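Putative uncharacterized protein lp_3323 (Lactobacillus plantarum, PDB 3DC7) is of unknown function but belongs to the GDSL-like lipase/acylhydrolase family and probably hydrolyses ester or acyl bonds of a substrate not yet identified. Local coordinates at residues Val19-Pro24 with Asp82-Ala87; Pro131-Ser136 with Pro176-Tyr181; His43-Ala48 with Gly208-Ala213. One frame throughout, in Å; residues are numbered along the deposited sequence.

Overall arrangement
Residues 19-24 lead into strand 24-28 of a five-stranded parallel sheet, and contact 1 joins them to 82-87 at the start of strand 85-89, its middle strand, closing a loop of 57 residues. Within that loop lies helix 42-50, which carries the first half of contact 3; its partner, helix 206-223, comes only near the C terminus, so contacts 1 and 3 cross. Contact 2, which joins strand 132-136 to 177-179, follows contact 1 in series and falls wholly within the span of contact 3. Contacts 1 and 2 meet through Ile86 and the backbone of Pro131 and Leu133 in adjacent strands, whereas Leu180 packs on Ile212 and ties contact 2 to contact 3.

Contact 1: Val19-Pro24 with Asp82-Ala87; sequences VSFKRP and DADFIA
Phe21 stacks on Phe85 while Asp84 grips the backbone of Lys22 and Arg23, a mixed aromatic and polar contact where the N-terminal loop turns into the central sheet. The rings form an offset stack, centroids 4.4 Å apart, with planes only 6° from parallel. Phe85 CB also lies over the face of the Phe21 ring, and Trp50 meets that ring edge-to-face. With an alanine in place of Phe21, the stack would be lost and a gap would probably open over the Phe85 ring.

Aspartate suits position 84 because its short carboxylate can serve two adjacent amides. Lys22 N reaches Asp84 OD2 at 2.8 Å on the syn side, whereas Arg23 N approaches Asp84 OD1 at 3.0 Å from above the carboxylate plane. Asp84 N answers Arg23 O, closing the grip. Lys22 curls back, bent at its last two torsions, to add a salt bridge to Asp84 whose NZ to OD2 hydrogen bond is weak at 3.4 Å. Arg23 NE donates almost straight (171°) to Asp82 O; beyond it, NH1 pairs with Glu53, and the Asp82 carboxylate with Arg54. Such entry of neighbouring parallel strands 24-28 and 85-89 belongs to the three-layer alpha/beta/alpha fold of SGNH hydrolases.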
ATOM      1  N   VAL A  19       9.762 -13.931 -10.037  1.00 38.67           N
ATOM      2  CA  VAL A  19       8.908 -14.849  -9.295  1.00 37.65           C
ATOM      3  C   VAL A  19       8.179 -15.775 -10.266  1.00 37.04           C
ATOM      4  O   VAL A  19       7.519 -15.308 -11.205  1.00 36.61           O
ATOM      5  CB  VAL A  19       7.926 -14.104  -8.360  1.00 37.68           C
ATOM      6  CG1 VAL A  19       7.115 -15.084  -7.538  1.00 37.64           C
ATOM      7  CG2 VAL A  19       8.688 -13.203  -7.424  1.00 37.51           C
ATOM      8  N   SER A  20       8.350 -17.082 -10.055  1.00 36.05           N
ATOM      9  CA  SER A  20       7.591 -18.111 -10.771  1.00 35.51           C
ATOM     10  C   SER A  20       7.273 -19.271  -9.831  1.00 34.81           C
ATOM     11  O   SER A  20       7.934 -19.439  -8.808  1.00 34.96           O
ATOM     12  CB  SER A  20       8.353 -18.607 -12.013  1.00 35.61           C
ATOM     13  OG  SER A  20       9.583 -19.214 -11.654  1.00 36.74           O
ATOM     14  N   PHE A  21       6.246 -20.049 -10.171  1.00 33.82           N
ATOM     15  CA  PHE A  21       5.852 -21.230  -9.389  1.00 32.76           C
ATOM     16  C   PHE A  21       5.590 -22.408 -10.328  1.00 32.58           C
ATOM     17  O   PHE A  21       5.250 -22.208 -11.494  1.00 32.07           O
ATOM     18  CB  PHE A  21       4.591 -20.943  -8.568  1.00 32.55           C
ATOM     19  CG  PHE A  21       4.705 -19.744  -7.682  1.00 30.95           C
ATOM     20  CD1 PHE A  21       5.321 -19.841  -6.436  1.00 30.03           C
ATOM     21  CD2 PHE A  21       4.208 -18.512  -8.098  1.00 29.40           C
ATOM     22  CE1 PHE A  21       5.435 -18.735  -5.618  1.00 28.76           C
ATOM     23  CE2 PHE A  21       4.308 -17.400  -7.288  1.00 27.54           C
ATOM     24  CZ  PHE A  21       4.920 -17.505  -6.044  1.00 28.97           C
ATOM     25  N   LYS A  22       5.732 -23.628  -9.819  1.00 32.29           N
ATOM     26  CA  LYS A  22       5.586 -24.822 -10.659  1.00 32.59           C
ATOM     27  C   LYS A  22       4.189 -25.436 -10.600  1.00 31.53           C
ATOM     28  O   LYS A  22       3.765 -26.070 -11.549  1.00 31.60           O
ATOM     29  CB  LYS A  22       6.636 -25.878 -10.290  1.00 33.38           C
ATOM     30  CG  LYS A  22       8.087 -25.358 -10.326  1.00 36.28           C
ATOM     31  CD  LYS A  22       9.114 -26.368  -9.740  1.00 41.10           C
ATOM     32  CE  LYS A  22       8.836 -26.765  -8.269  1.00 43.45           C
ATOM     33  NZ  LYS A  22       8.521 -25.626  -7.343  1.00 44.22           N
ATOM     34  N   ARG A  23       3.486 -25.247  -9.484  1.00 30.84           N
ATOM     35  CA  ARG A  23       2.180 -25.864  -9.251  1.00 29.80           C
ATOM     36  C   ARG A  23       1.169 -24.870  -8.677  1.00 28.82           C
ATOM     37  O   ARG A  23       0.656 -25.070  -7.561  1.00 28.14           O
ATOM     38  CB  ARG A  23       2.319 -27.077  -8.317  1.00 29.83           C
ATOM     39  CG  ARG A  23       2.973 -28.302  -8.967  1.00 31.91           C
ATOM     40  CD  ARG A  23       3.274 -29.425  -7.964  1.00 34.60           C
ATOM     41  NE  ARG A  23       3.847 -28.952  -6.700  1.00 34.98           N
ATOM     42  CZ  ARG A  23       5.134 -28.678  -6.504  1.00 35.68           C
ATOM     43  NH1 ARG A  23       6.019 -28.824  -7.491  1.00 36.63           N
ATOM     44  NH2 ARG A  23       5.538 -28.252  -5.315  1.00 34.90           N
ATOM     45  N   PRO A  24       0.868 -23.792  -9.436  1.00 28.01           N
ATOM     46  CA  PRO A  24      -0.087 -22.802  -8.923  1.00 26.81           C
ATOM     47  C   PRO A  24      -1.511 -23.340  -8.902  1.00 26.25           C
ATOM     48  O   PRO A  24      -1.865 -24.204  -9.711  1.00 26.38           O
ATOM     49  CB  PRO A  24       0.011 -21.664  -9.932  1.00 26.52           C
ATOM     50  CG  PRO A  24       0.433 -22.331 -11.211  1.00 27.98           C
ATOM     51  CD  PRO A  24       1.360 -23.437 -10.781  1.00 27.92           C
ATOM     52  N   ASP A  82      -0.426 -30.423  -2.754  1.00 35.53           N
ATOM     53  CA  ASP A  82       0.932 -29.963  -3.070  1.00 35.78           C
ATOM     54  C   ASP A  82       0.974 -28.714  -3.976  1.00 35.02           C
ATOM     55  O   ASP A  82       1.930 -28.508  -4.734  1.00 35.25           O
ATOM     56  CB  ASP A  82       1.757 -31.110  -3.664  1.00 36.17           C
ATOM     57  CG  ASP A  82       1.180 -31.628  -4.964  1.00 38.20           C
ATOM     58  OD1 ASP A  82      -0.052 -31.509  -5.173  1.00 39.80           O
ATOM     59  OD2 ASP A  82       1.966 -32.169  -5.777  1.00 41.53           O
ATOM     60  N   ALA A  83      -0.060 -27.882  -3.888  1.00 33.88           N
ATOM     61  CA  ALA A  83      -0.041 -26.561  -4.507  1.00 32.65           C
ATOM     62  C   ALA A  83       1.137 -25.768  -3.946  1.00 31.72           C
ATOM     63  O   ALA A  83       1.345 -25.760  -2.734  1.00 31.12           O
ATOM     64  CB  ALA A  83      -1.335 -25.839  -4.220  1.00 32.49           C
ATOM     65  N   ASP A  84       1.919 -25.128  -4.815  1.00 31.15           N
ATOM     66  CA  ASP A  84       3.047 -24.315  -4.340  1.00 30.70           C
ATOM     67  C   ASP A  84       2.747 -22.817  -4.345  1.00 29.46           C
ATOM     68  O   ASP A  84       3.576 -22.011  -3.902  1.00 29.68           O
ATOM     69  CB  ASP A  84       4.352 -24.638  -5.094  1.00 31.62           C
ATOM     70  CG  ASP A  84       4.406 -24.032  -6.477  1.00 33.72           C
ATOM     71  OD1 ASP A  84       3.352 -23.631  -7.006  1.00 36.98           O
ATOM     72  OD2 ASP A  84       5.514 -23.968  -7.051  1.00 37.94           O
ATOM     73  N   PHE A  85       1.563 -22.463  -4.845  1.00 27.62           N
ATOM     74  CA  PHE A  85       1.066 -21.089  -4.864  1.00 26.11           C
ATOM     75  C   PHE A  85      -0.453 -21.130  -4.927  1.00 25.26           C
ATOM     76  O   PHE A  85      -1.028 -21.908  -5.692  1.00 25.67           O
ATOM     77  CB  PHE A  85       1.623 -20.330  -6.077  1.00 25.89           C
ATOM     78  CG  PHE A  85       1.076 -18.921  -6.239  1.00 25.84           C
ATOM     79  CD1 PHE A  85       1.349 -17.929  -5.290  1.00 26.30           C
ATOM     80  CD2 PHE A  85       0.313 -18.582  -7.356  1.00 25.57           C
ATOM     81  CE1 PHE A  85       0.854 -16.624  -5.448  1.00 25.75           C
ATOM     82  CE2 PHE A  85      -0.186 -17.297  -7.523  1.00 26.03           C
ATOM     83  CZ  PHE A  85       0.093 -16.304  -6.566  1.00 25.93           C
ATOM     84  N   ILE A  86      -1.100 -20.303  -4.117  1.00 24.05           N
ATOM     85  CA  ILE A  86      -2.550 -20.190  -4.150  1.00 23.36           C
ATOM     86  C   ILE A  86      -2.987 -18.748  -4.357  1.00 23.43           C
ATOM     87  O   ILE A  86      -2.637 -17.857  -3.580  1.00 23.48           O
ATOM     88  CB  ILE A  86      -3.219 -20.784  -2.879  1.00 23.08           C
ATOM     89  CG1 ILE A  86      -2.908 -22.284  -2.777  1.00 21.60           C
ATOM     90  CG2 ILE A  86      -4.739 -20.540  -2.906  1.00 21.99           C
ATOM     91  CD1 ILE A  86      -2.952 -22.845  -1.350  1.00 20.57           C
ATOM     92  N   ALA A  87      -3.760 -18.540  -5.411  1.00 22.87           N
ATOM     93  CA  ALA A  87      -4.355 -17.252  -5.703  1.00 23.15           C
ATOM     94  C   ALA A  87      -5.884 -17.333  -5.592  1.00 23.72           C
ATOM     95  O   ALA A  87      -6.512 -18.280  -6.090  1.00 23.97           O
ATOM     96  CB  ALA A  87      -3.946 -16.803  -7.082  1.00 22.81           C
TER

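Contact 2: Pro131-Ser136 with Pro176-Tyr181; sequences PKLFIS and PHLSLY
Phe134, Ile135 and Ser136 pair in parallel with His177, Leu178 and Ser179, joining strand 132-136 to 177-179, the last strand of the sheet in this chain. The ladder alternates regularly: Phe134 N donates to Pro176 O, Leu178 N to Phe134 O at 2.8 Å, and Ser136 N to Leu178 O. Beyond the last rung, Leu180 N makes a weak bond to Ser136 O at 3.0 Å as the chain enters helix 180-183. Having no N-H, Pro176 ends the ladder at the other side: its CD, not a donor, sits 3.4 Å from Lys132 O.

The tight side is the hydrocarbon face of Leu133, Ile135 and Leu178. Leu133 and Leu178 lie side by side, CD2 of the former 4.1 Å from CB of the latter, and Ile135 CG2 meets Leu180 CG at 3.8 Å. These branched chains fill the layer beneath helix 206-223, which supplies Phe219 and Ile212.

The opposite face is mixed: Phe134 packs on the leucines of helix 112-126, while partly exposed His177 marks its more open side. With CG anti to its backbone N (chi1 170°), the His177 ring swings over to the neighbouring strand, where NE2 donates in the ring plane to Ser136 OG at 2.9 Å. That hydroxyl is also bonded to Glu163, which reaches Ser179 OG as well and would probably favour a protonated imidazole, consistent with a bound sulfate whose nearest atom is about 3 Å from the His177 side chain. Ser179 is the N-cap of helix 180-183, so strand passes directly into helix at the C-terminal edge of a parallel sheet, as in SGNH-type alpha/beta folds.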
ATOM      1  N   PRO A 131       2.874 -19.797  -0.259  1.00 26.21           N
ATOM      2  CA  PRO A 131       2.598 -18.392  -0.541  1.00 26.25           C
ATOM      3  C   PRO A 131       1.218 -18.203  -1.171  1.00 26.14           C
ATOM      4  O   PRO A 131       0.811 -18.983  -2.041  1.00 25.84           O
ATOM      5  CB  PRO A 131       3.713 -17.992  -1.526  1.00 26.02           C
ATOM      6  CG  PRO A 131       4.214 -19.260  -2.092  1.00 26.15           C
ATOM      7  CD  PRO A 131       4.023 -20.301  -1.038  1.00 26.35           C
ATOM      8  N   LYS A 132       0.502 -17.183  -0.709  1.00 25.78           N
ATOM      9  CA  LYS A 132      -0.860 -16.927  -1.168  1.00 25.71           C
ATOM     10  C   LYS A 132      -1.070 -15.454  -1.409  1.00 25.24           C
ATOM     11  O   LYS A 132      -0.505 -14.618  -0.713  1.00 24.90           O
ATOM     12  CB  LYS A 132      -1.888 -17.342  -0.109  1.00 25.90           C
ATOM     13  CG  LYS A 132      -1.653 -18.673   0.507  1.00 27.16           C
ATOM     14  CD  LYS A 132      -2.438 -18.817   1.785  1.00 26.06           C
ATOM     15  CE  LYS A 132      -2.047 -20.108   2.448  1.00 24.87           C
ATOM     16  NZ  LYS A 132      -0.756 -19.927   3.156  1.00 23.54           N
ATOM     17  N   LEU A 133      -1.913 -15.138  -2.381  1.00 25.03           N
ATOM     18  CA  LEU A 133      -2.418 -13.786  -2.482  1.00 24.95           C
ATOM     19  C   LEU A 133      -3.906 -13.719  -2.820  1.00 23.86           C
ATOM     20  O   LEU A 133      -4.467 -14.637  -3.434  1.00 24.21           O
ATOM     21  CB  LEU A 133      -1.564 -12.911  -3.418  1.00 25.35           C
ATOM     22  CG  LEU A 133      -1.383 -13.091  -4.925  1.00 26.96           C
ATOM     23  CD1 LEU A 133      -2.567 -13.706  -5.582  1.00 31.16           C
ATOM     24  CD2 LEU A 133      -1.139 -11.743  -5.550  1.00 26.58           C
ATOM     25  N   PHE A 134      -4.533 -12.626  -2.398  0.50 23.40           N
ATOM     26  CA  PHE A 134      -5.924 -12.325  -2.703  0.50 22.63           C
ATOM     27  C   PHE A 134      -5.988 -11.235  -3.751  0.50 22.28           C
ATOM     28  O   PHE A 134      -5.360 -10.187  -3.597  0.50 22.15           O
ATOM     29  CB  PHE A 134      -6.662 -11.872  -1.442  0.50 22.66           C
ATOM     30  CG  PHE A 134      -7.443 -12.963  -0.779  0.50 22.35           C
ATOM     31  CD1 PHE A 134      -8.819 -12.863  -0.651  0.50 21.69           C
ATOM     32  CD2 PHE A 134      -6.802 -14.107  -0.302  0.50 22.86           C
ATOM     33  CE1 PHE A 134      -9.554 -13.875  -0.045  0.50 22.00           C
ATOM     34  CE2 PHE A 134      -7.530 -15.130   0.300  0.50 21.70           C
ATOM     35  CZ  PHE A 134      -8.904 -15.012   0.428  0.50 22.06           C
ATOM     36  N   ILE A 135      -6.738 -11.492  -4.819  1.00 21.93           N
ATOM     37  CA  ILE A 135      -6.905 -10.523  -5.902  1.00 21.72           C
ATOM     38  C   ILE A 135      -8.356 -10.054  -5.918  1.00 22.19           C
ATOM     39  O   ILE A 135      -9.265 -10.872  -6.007  1.00 22.43           O
ATOM     40  CB  ILE A 135      -6.523 -11.125  -7.280  1.00 20.69           C
ATOM     41  CG1 ILE A 135      -5.098 -11.707  -7.241  1.00 20.29           C
ATOM     42  CG2 ILE A 135      -6.622 -10.070  -8.342  1.00 19.50           C
ATOM     43  CD1 ILE A 135      -4.825 -12.705  -8.334  1.00 20.69           C
ATOM     44  N   SER A 136      -8.578  -8.746  -5.810  1.00 23.28           N
ATOM     45  CA  SER A 136      -9.939  -8.209  -5.958  1.00 24.17           C
ATOM     46  C   SER A 136     -10.102  -7.445  -7.277  1.00 24.54           C
ATOM     47  O   SER A 136      -9.153  -6.828  -7.767  1.00 25.27           O
ATOM     48  CB  SER A 136     -10.313  -7.338  -4.768  1.00 23.77           C
ATOM     49  OG  SER A 136      -9.455  -6.219  -4.670  1.00 25.34           O
ATOM     50  N   PRO A 176      -1.173 -11.190   1.631  1.00 23.41           N
ATOM     51  CA  PRO A 176      -1.049 -10.043   0.726  1.00 23.34           C
ATOM     52  C   PRO A 176      -2.294  -9.839  -0.139  1.00 23.10           C
ATOM     53  O   PRO A 176      -2.990 -10.801  -0.499  1.00 23.38           O
ATOM     54  CB  PRO A 176       0.158 -10.406  -0.138  1.00 23.63           C
ATOM     55  CG  PRO A 176       0.990 -11.295   0.756  1.00 23.96           C
ATOM     56  CD  PRO A 176      -0.046 -12.127   1.487  1.00 23.15           C
ATOM     57  N   HIS A 177      -2.596  -8.583  -0.433  1.00 22.95           N
ATOM     58  CA  HIS A 177      -3.802  -8.265  -1.173  1.00 22.90           C
ATOM     59  C   HIS A 177      -3.442  -7.406  -2.360  1.00 22.37           C
ATOM     60  O   HIS A 177      -2.964  -6.299  -2.187  1.00 22.00           O
ATOM     61  CB  HIS A 177      -4.835  -7.560  -0.271  1.00 23.14           C
ATOM     62  CG  HIS A 177      -6.002  -6.982  -1.022  1.00 24.72           C
ATOM     63  ND1 HIS A 177      -6.528  -5.740  -0.738  1.00 26.09           N
ATOM     64  CD2 HIS A 177      -6.733  -7.469  -2.055  1.00 27.43           C
ATOM     65  CE1 HIS A 177      -7.536  -5.489  -1.555  1.00 26.03           C
ATOM     66  NE2 HIS A 177      -7.682  -6.522  -2.368  1.00 27.08           N
ATOM     67  N   LEU A 178      -3.662  -7.935  -3.560  1.00 22.40           N
ATOM     68  CA  LEU A 178      -3.498  -7.180  -4.791  1.00 22.88           C
ATOM     69  C   LEU A 178      -4.849  -6.616  -5.245  1.00 23.13           C
ATOM     70  O   LEU A 178      -5.740  -7.368  -5.661  1.00 23.75           O
ATOM     71  CB  LEU A 178      -2.902  -8.074  -5.887  1.00 22.80           C
ATOM     72  CG  LEU A 178      -2.861  -7.567  -7.341  1.00 22.96           C
ATOM     73  CD1 LEU A 178      -2.186  -6.209  -7.475  1.00 23.43           C
ATOM     74  CD2 LEU A 178      -2.142  -8.581  -8.209  1.00 24.38           C
ATOM     75  N   SER A 179      -4.995  -5.298  -5.173  1.00 23.07           N
ATOM     76  CA  SER A 179      -6.259  -4.662  -5.520  1.00 23.24           C
ATOM     77  C   SER A 179      -6.245  -4.150  -6.947  1.00 23.42           C
ATOM     78  O   SER A 179      -5.712  -3.063  -7.204  1.00 22.50           O
ATOM     79  CB  SER A 179      -6.540  -3.508  -4.570  1.00 23.59           C
ATOM     80  OG  SER A 179      -7.673  -2.783  -5.015  1.00 25.44           O
ATOM     81  N   LEU A 180      -6.812  -4.923  -7.882  1.00 23.58           N
ATOM     82  CA  LEU A 180      -6.953  -4.437  -9.272  1.00 24.34           C
ATOM     83  C   LEU A 180      -7.894  -3.242  -9.302  1.00 24.73           C
ATOM     84  O   LEU A 180      -7.794  -2.364 -10.155  1.00 25.14           O
ATOM     85  CB  LEU A 180      -7.475  -5.524 -10.202  1.00 24.38           C
ATOM     86  CG  LEU A 180      -6.663  -6.806 -10.335  1.00 24.12           C
ATOM     87  CD1 LEU A 180      -7.356  -7.720 -11.319  1.00 22.98           C
ATOM     88  CD2 LEU A 180      -5.232  -6.498 -10.786  1.00 22.42           C
ATOM     89  N   TYR A 181      -8.815  -3.229  -8.350  1.00 25.48           N
ATOM     90  CA  TYR A 181      -9.700  -2.100  -8.118  1.00 26.49           C
ATOM     91  C   TYR A 181      -8.916  -0.768  -8.044  1.00 26.82           C
ATOM     92  O   TYR A 181      -9.210   0.152  -8.809  1.00 26.02           O
ATOM     93  CB  TYR A 181     -10.536  -2.335  -6.847  1.00 26.16           C
ATOM     94  CG  TYR A 181     -11.655  -1.344  -6.661  1.00 27.60           C
ATOM     95  CD1 TYR A 181     -11.436  -0.126  -6.005  1.00 28.09           C
ATOM     96  CD2 TYR A 181     -12.937  -1.611  -7.146  1.00 27.06           C
ATOM     97  CE1 TYR A 181     -12.472   0.799  -5.844  1.00 29.52           C
ATOM     98  CE2 TYR A 181     -13.968  -0.705  -6.981  1.00 28.92           C
ATOM     99  CZ  TYR A 181     -13.731   0.502  -6.332  1.00 28.96           C
ATOM    100  OH  TYR A 181     -14.757   1.409  -6.167  1.00 29.32           O
TER

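Contact 3: His43-Ala48 with Gly208-Ala213; sequences HDILAA and GHRVIA
Ile45 and Ala213 form the centre of this helix-helix contact, with Ile45 CG2 and Ala213 CB 3.8 Å apart. The two branches of Ile45 divide the work. A chi1 of -63° sets CG1 beside the backbone N and CG2 anti to it; the CG2 methyl rests on Ala213, while the CG1 branch runs out along the second helix until CD1 lies 3.8 Å from Arg210 CA and equally close to His209 O. Arg210 takes part through its aliphatic stem, CG standing 4.0 Å from Ile45 CD1, although its CB points away from helix 42-50. Leu46 closes the other flank, its CD2 coming to 3.8 Å from Ala213 O. A single methyl suits position 213: it fits between the isoleucine and the leucine and lets the axes approach to 9.1 Å as the helices cross at -50°.

Neighbouring groups hold the partners in place. Leu46 continues onto Leu216 and Gln217, further along helix 206-223. The His209 ring meets His41 edge-to-face, and its ND1 weakly accepts a hydrogen bond from Tyr42 N, which ties the start of helix 42-50 to the second helix.

Across the interface itself the chemistry is all methyl and methylene against small side chain and backbone, which suggests that between 43-48 and 208-213 packing rests mainly on shape and exclusion of water, with the weak Tyr42-His209 bond as a polar supplement at the start of helix 42-50.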
ATOM      1  N   HIS A  43      -4.013 -16.243 -15.960  1.00 27.55           N
ATOM      2  CA  HIS A  43      -3.271 -17.398 -15.469  1.00 28.62           C
ATOM      3  C   HIS A  43      -2.699 -18.255 -16.612  1.00 29.06           C
ATOM      4  O   HIS A  43      -1.730 -18.978 -16.411  1.00 29.18           O
ATOM      5  CB  HIS A  43      -4.104 -18.225 -14.493  1.00 28.50           C
ATOM      6  CG  HIS A  43      -5.406 -18.678 -15.053  1.00 30.25           C
ATOM      7  ND1 HIS A  43      -5.545 -19.868 -15.738  1.00 30.80           N
ATOM      8  CD2 HIS A  43      -6.629 -18.095 -15.049  1.00 30.97           C
ATOM      9  CE1 HIS A  43      -6.803 -20.004 -16.119  1.00 32.18           C
ATOM     10  NE2 HIS A  43      -7.479 -18.939 -15.720  1.00 32.00           N
ATOM     11  N   ASP A  44      -3.289 -18.159 -17.803  1.00 29.72           N
ATOM     12  CA  ASP A  44      -2.780 -18.867 -18.979  1.00 30.38           C
ATOM     13  C   ASP A  44      -1.487 -18.208 -19.451  1.00 30.30           C
ATOM     14  O   ASP A  44      -0.518 -18.894 -19.810  1.00 30.40           O
ATOM     15  CB  ASP A  44      -3.818 -18.864 -20.098  1.00 30.71           C
ATOM     16  CG  ASP A  44      -5.002 -19.770 -19.802  1.00 32.58           C
ATOM     17  OD1 ASP A  44      -4.800 -20.844 -19.196  1.00 35.99           O
ATOM     18  OD2 ASP A  44      -6.144 -19.419 -20.178  1.00 34.61           O
ATOM     19  N   ILE A  45      -1.477 -16.876 -19.424  1.00 30.06           N
ATOM     20  CA  ILE A  45      -0.258 -16.089 -19.662  1.00 29.58           C
ATOM     21  C   ILE A  45       0.839 -16.446 -18.654  1.00 29.36           C
ATOM     22  O   ILE A  45       1.950 -16.793 -19.045  1.00 29.17           O
ATOM     23  CB  ILE A  45      -0.548 -14.563 -19.668  1.00 29.39           C
ATOM     24  CG1 ILE A  45      -1.496 -14.223 -20.819  1.00 28.40           C
ATOM     25  CG2 ILE A  45       0.764 -13.747 -19.795  1.00 29.30           C
ATOM     26  CD1 ILE A  45      -2.321 -12.974 -20.609  1.00 26.29           C
ATOM     27  N   LEU A  46       0.519 -16.394 -17.364  1.00 29.45           N
ATOM     28  CA  LEU A  46       1.513 -16.674 -16.332  1.00 29.90           C
ATOM     29  C   LEU A  46       1.976 -18.117 -16.316  1.00 30.70           C
ATOM     30  O   LEU A  46       3.162 -18.381 -16.125  1.00 30.69           O
ATOM     31  CB  LEU A  46       1.020 -16.259 -14.940  1.00 29.69           C
ATOM     32  CG  LEU A  46       0.753 -14.769 -14.777  1.00 29.03           C
ATOM     33  CD1 LEU A  46      -0.126 -14.561 -13.596  1.00 28.41           C
ATOM     34  CD2 LEU A  46       2.036 -13.984 -14.648  1.00 29.59           C
ATOM     35  N   ALA A  47       1.051 -19.056 -16.500  1.00 31.62           N
ATOM     36  CA  ALA A  47       1.426 -20.467 -16.488  1.00 32.75           C
ATOM     37  C   ALA A  47       2.453 -20.776 -17.584  1.00 33.35           C
ATOM     38  O   ALA A  47       3.386 -21.546 -17.353  1.00 33.62           O
ATOM     39  CB  ALA A  47       0.208 -21.365 -16.626  1.00 32.88           C
ATOM     40  N   ALA A  48       2.275 -20.160 -18.754  1.00 33.82           N
ATOM     41  CA  ALA A  48       3.207 -20.290 -19.879  1.00 34.86           C
ATOM     42  C   ALA A  48       4.575 -19.669 -19.579  1.00 35.50           C
ATOM     43  O   ALA A  48       5.607 -20.309 -19.796  1.00 36.17           O
ATOM     44  CB  ALA A  48       2.606 -19.689 -21.142  1.00 34.67           C
ATOM     45  N   GLY A 208      -7.515  -7.020 -21.498  1.00 21.77           N
ATOM     46  CA  GLY A 208      -7.665  -6.793 -20.056  1.00 21.10           C
ATOM     47  C   GLY A 208      -6.912  -7.842 -19.278  1.00 21.36           C
ATOM     48  O   GLY A 208      -6.280  -7.542 -18.263  1.00 21.64           O
ATOM     49  N   HIS A 209      -6.959  -9.074 -19.773  1.00 20.83           N
ATOM     50  CA  HIS A 209      -6.205 -10.165 -19.187  1.00 20.56           C
ATOM     51  C   HIS A 209      -4.695 -10.002 -19.287  1.00 20.48           C
ATOM     52  O   HIS A 209      -3.991 -10.377 -18.358  1.00 19.56           O
ATOM     53  CB  HIS A 209      -6.655 -11.512 -19.738  1.00 20.59           C
ATOM     54  CG  HIS A 209      -7.919 -12.009 -19.112  1.00 21.67           C
ATOM     55  ND1 HIS A 209      -7.932 -12.710 -17.927  1.00 21.01           N
ATOM     56  CD2 HIS A 209      -9.213 -11.880 -19.490  1.00 21.96           C
ATOM     57  CE1 HIS A 209      -9.178 -13.012 -17.610  1.00 22.66           C
ATOM     58  NE2 HIS A 209      -9.976 -12.520 -18.541  1.00 24.04           N
ATOM     59  N   ARG A 210      -4.192  -9.444 -20.387  1.00 20.79           N
ATOM     60  CA  ARG A 210      -2.763  -9.176 -20.525  0.50 21.12           C
ATOM     61  C   ARG A 210      -2.317  -8.174 -19.461  1.00 21.66           C
ATOM     62  O   ARG A 210      -1.251  -8.320 -18.846  1.00 22.39           O
ATOM     63  CB  ARG A 210      -2.446  -8.660 -21.929  0.50 20.53           C
ATOM     64  CG  ARG A 210      -2.487  -9.745 -22.989  0.50 19.64           C
ATOM     65  CD  ARG A 210      -1.817  -9.305 -24.279  0.50 19.59           C
ATOM     66  NE  ARG A 210      -2.562  -8.269 -24.990  0.50 18.55           N
ATOM     67  CZ  ARG A 210      -3.631  -8.493 -25.750  0.50 19.30           C
ATOM     68  NH1 ARG A 210      -4.113  -9.722 -25.898  0.50 18.67           N
ATOM     69  NH2 ARG A 210      -4.228  -7.479 -26.360  0.50 19.90           N
ATOM     70  N   VAL A 211      -3.153  -7.156 -19.254  1.00 21.74           N
ATOM     71  CA  VAL A 211      -2.906  -6.138 -18.217  1.00 22.06           C
ATOM     72  C   VAL A 211      -2.842  -6.809 -16.844  1.00 22.07           C
ATOM     73  O   VAL A 211      -1.895  -6.592 -16.087  1.00 22.00           O
ATOM     74  CB  VAL A 211      -3.979  -5.011 -18.221  1.00 22.01           C
ATOM     75  CG1 VAL A 211      -3.881  -4.146 -16.967  1.00 23.84           C
ATOM     76  CG2 VAL A 211      -3.846  -4.134 -19.461  1.00 22.69           C
ATOM     77  N   ILE A 212      -3.842  -7.636 -16.541  1.00 21.49           N
ATOM     78  CA  ILE A 212      -3.928  -8.308 -15.244  1.00 21.10           C
ATOM     79  C   ILE A 212      -2.704  -9.179 -14.957  1.00 21.13           C
ATOM     80  O   ILE A 212      -2.180  -9.166 -13.846  1.00 21.45           O
ATOM     81  CB  ILE A 212      -5.242  -9.126 -15.124  1.00 20.87           C
ATOM     82  CG1 ILE A 212      -6.430  -8.170 -14.998  1.00 19.84           C
ATOM     83  CG2 ILE A 212      -5.188 -10.076 -13.921  1.00 20.02           C
ATOM     84  CD1 ILE A 212      -7.771  -8.823 -15.225  1.00 20.59           C
ATOM     85  N   ALA A 213      -2.247  -9.912 -15.971  1.00 21.39           N
ATOM     86  CA  ALA A 213      -1.036 -10.727 -15.897  1.00 21.51           C
ATOM     87  C   ALA A 213       0.195  -9.899 -15.557  1.00 22.11           C
ATOM     88  O   ALA A 213       1.000 -10.289 -14.706  1.00 22.68           O
ATOM     89  CB  ALA A 213      -0.828 -11.476 -17.205  1.00 20.88           C
TER